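Local atomic coordinates of beta-d-glucoside glucohydrolase (Hypocrea jecorina, PDB entry 3ZZ1), a protein that probably hydrolyses terminal, non-reducing beta-D-glucosyl residues to release beta-D-glucose, as a family 3 glycoside hydrolase acting in cellulose degradation. Residues F611-T616 with N670-D675. Residues are numbered along the deposited sequence; the frame is centred on the assembly and turned at random.
Sequences FQNVAT and NIRRRD
A classic beta bulge sets two residues, Val614 and Ala615, opposite the single residue Ile671, where two antiparallel strands of the fibronectin type III-like domain pair. Ile671 O takes both amides of the bulge. The bond from Val614 N is short and nearly linear, at 2.8 Å; the one from Ala615 N is longer and lies in the carbonyl plane. Ile671 N returns a bond to Ala615 O, and Gln612 O accepts from Arg673 N beyond the bulge. On one face of the sheet, Ala615 CB packs on Ile671 CB, and the Ile671 side chain goes on to touch Leu635 and Ile637 of strand 629-638, in the facing sheet.

Phe611 illustrates how an aromatic ring can be shared by two arginines. Arg674 CD sits over the centre of the ring, 3.6 Å from its centroid, in a CH-pi contact, and the Arg674 guanidinium continues across the same face, its plane only 15° from that of the ring. A bend at chi3 (-69°) turns that guanidinium along the ring. Arg672 runs beside Phe611 instead, bringing NH1 to 3.6 Å from CE2 with the two planes nearly perpendicular.

Both guanidiniums go on to Asp191 of helix 178-194, joining this domain to the TIM-barrel-like N-terminal domain. Arg672 also grips Asp675 side-on, NH2 meeting the syn lone pair of OD1 at 2.9 Å and NE reaching OD2. A leucine here would probably leave Asp675 without its guanidinium mate and Asp191 held by Arg674 without this second arginine. The backbone adds a further bond: Arg672 N reaches Asp675 OD2 from the same face of the carboxylate as NE.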
loop_
_atom_site.group_PDB
_atom_site.type_symbol
_atom_site.label_atom_id
_atom_site.label_comp_id
_atom_site.label_asym_id
_atom_site.label_seq_id
_atom_site.Cartn_x
_atom_site.Cartn_y
_atom_site.Cartn_z
ATOM N N PHE A 611 7.576 -20.370 0.437
ATOM C CA PHE A 611 8.373 -19.147 0.348
ATOM C C PHE A 611 9.852 -19.442 0.083
ATOM O O PHE A 611 10.673 -18.520 0.014
ATOM C CB PHE A 611 8.198 -18.280 1.600
ATOM C CG PHE A 611 6.907 -17.502 1.624
ATOM C CD1 PHE A 611 5.718 -18.108 2.023
ATOM C CD2 PHE A 611 6.884 -16.161 1.253
ATOM C CE1 PHE A 611 4.526 -17.396 2.045
ATOM C CE2 PHE A 611 5.696 -15.439 1.266
ATOM C CZ PHE A 611 4.513 -16.057 1.668
ATOM N N GLN A 612 10.183 -20.722 -0.074
ATOM C CA GLN A 612 11.555 -21.120 -0.382
ATOM C C GLN A 612 11.833 -21.019 -1.879
ATOM O O GLN A 612 10.953 -21.279 -2.704
ATOM C CB GLN A 612 11.851 -22.525 0.140
ATOM C CG GLN A 612 12.190 -22.549 1.628
ATOM C CD GLN A 612 12.238 -23.947 2.225
ATOM O OE1 GLN A 612 11.647 -24.894 1.698
ATOM N NE2 GLN A 612 12.935 -24.079 3.348
ATOM N N ASN A 613 13.059 -20.632 -2.214
ATOM C CA ASN A 613 13.466 -20.440 -3.597
ATOM C C ASN A 613 13.642 -21.752 -4.355
ATOM O O ASN A 613 14.261 -22.697 -3.853
ATOM C CB ASN A 613 14.744 -19.604 -3.663
ATOM C CG ASN A 613 14.515 -18.154 -3.263
ATOM O OD1 ASN A 613 13.448 -17.578 -3.512
ATOM N ND2 ASN A 613 15.523 -17.552 -2.642
ATOM N N VAL A 614 13.087 -21.797 -5.561
ATOM C CA VAL A 614 13.184 -22.971 -6.426
ATOM C C VAL A 614 13.843 -22.637 -7.765
ATOM O O VAL A 614 14.225 -23.540 -8.508
ATOM C CB VAL A 614 11.797 -23.605 -6.699
ATOM C CG1 VAL A 614 11.249 -24.275 -5.453
ATOM C CG2 VAL A 614 10.815 -22.564 -7.226
ATOM N N ALA A 615 13.955 -21.342 -8.067
ATOM C CA ALA A 615 14.512 -20.878 -9.339
ATOM C C ALA A 615 15.098 -19.468 -9.254
ATOM O O ALA A 615 14.803 -18.709 -8.323
ATOM C CB ALA A 615 13.454 -20.941 -10.437
ATOM N N THR A 616 15.927 -19.135 -10.239
ATOM C CA THR A 616 16.599 -17.840 -10.314
ATOM C C THR A 616 16.657 -17.378 -11.771
ATOM O O THR A 616 17.159 -18.094 -12.642
ATOM C CB THR A 616 18.030 -17.913 -9.722
ATOM O OG1 THR A 616 17.973 -18.401 -8.374
ATOM C CG2 THR A 616 18.702 -16.538 -9.724
ATOM N N ASN A 670 14.709 -13.870 -7.801
ATOM C CA ASN A 670 14.571 -15.130 -7.082
ATOM C C ASN A 670 13.123 -15.590 -7.060
ATOM O O ASN A 670 12.224 -14.846 -6.642
ATOM C CB ASN A 670 15.132 -15.009 -5.661
ATOM C CG ASN A 670 16.632 -14.773 -5.653
ATOM O OD1 ASN A 670 17.361 -15.353 -6.455
ATOM N ND2 ASN A 670 17.097 -13.912 -4.750
ATOM N N ILE A 671 12.906 -16.821 -7.518
ATOM C CA ILE A 671 11.563 -17.363 -7.666
ATOM C C ILE A 671 11.246 -18.383 -6.575
ATOM O O ILE A 671 11.878 -19.439 -6.495
ATOM C CB ILE A 671 11.356 -17.973 -9.070
ATOM C CG1 ILE A 671 11.526 -16.886 -10.141
ATOM C CG2 ILE A 671 9.988 -18.645 -9.173
ATOM C CD1 ILE A 671 11.417 -17.391 -11.558
ATOM N N ARG A 672 10.272 -18.041 -5.734
ATOM C CA ARG A 672 9.802 -18.923 -4.673
ATOM C C ARG A 672 8.862 -19.954 -5.277
ATOM O O ARG A 672 8.315 -19.739 -6.368
ATOM C CB ARG A 672 9.070 -18.126 -3.587
ATOM C CG ARG A 672 9.879 -16.960 -2.999
ATOM C CD ARG A 672 8.997 -15.984 -2.225
ATOM N NE ARG A 672 7.930 -15.423 -3.054
ATOM C CZ ARG A 672 7.135 -14.412 -2.704
ATOM N NH1 ARG A 672 7.269 -13.817 -1.530
ATOM N NH2 ARG A 672 6.195 -13.991 -3.542
ATOM N N ARG A 673 8.657 -21.065 -4.572
ATOM C CA ARG A 673 7.744 -22.089 -5.057
ATOM C C ARG A 673 6.350 -21.530 -5.369
ATOM O O ARG A 673 5.752 -21.885 -6.393
ATOM C CB ARG A 673 7.633 -23.266 -4.088
ATOM C CG ARG A 673 6.756 -24.367 -4.659
ATOM C CD ARG A 673 6.566 -25.548 -3.736
ATOM N NE ARG A 673 5.763 -26.567 -4.413
ATOM C CZ ARG A 673 6.245 -27.431 -5.301
ATOM N NH1 ARG A 673 7.535 -27.418 -5.617
ATOM N NH2 ARG A 673 5.439 -28.309 -5.872
ATOM N N ARG A 674 5.846 -20.660 -4.494
ATOM C CA ARG A 674 4.515 -20.064 -4.673
ATOM C C ARG A 674 4.412 -19.185 -5.931
ATOM O O ARG A 674 3.323 -19.012 -6.484
ATOM C CB ARG A 674 4.079 -19.294 -3.416
ATOM C CG ARG A 674 4.828 -17.987 -3.162
ATOM C CD ARG A 674 4.641 -17.506 -1.729
ATOM N NE ARG A 674 3.279 -17.050 -1.456
ATOM C CZ ARG A 674 2.895 -15.774 -1.397
ATOM N NH1 ARG A 674 3.766 -14.783 -1.594
ATOM N NH2 ARG A 674 1.627 -15.486 -1.134
ATOM N N ASP A 675 5.546 -18.652 -6.386
ATOM C CA ASP A 675 5.588 -17.828 -7.600
ATOM C C ASP A 675 5.326 -18.633 -8.873
ATOM O O ASP A 675 5.078 -18.057 -9.930
ATOM C CB ASP A 675 6.921 -17.072 -7.704
ATOM C CG ASP A 675 7.144 -16.108 -6.543
ATOM O OD1 ASP A 675 6.164 -15.488 -6.063
ATOM O OD2 ASP A 675 8.308 -15.970 -6.110
#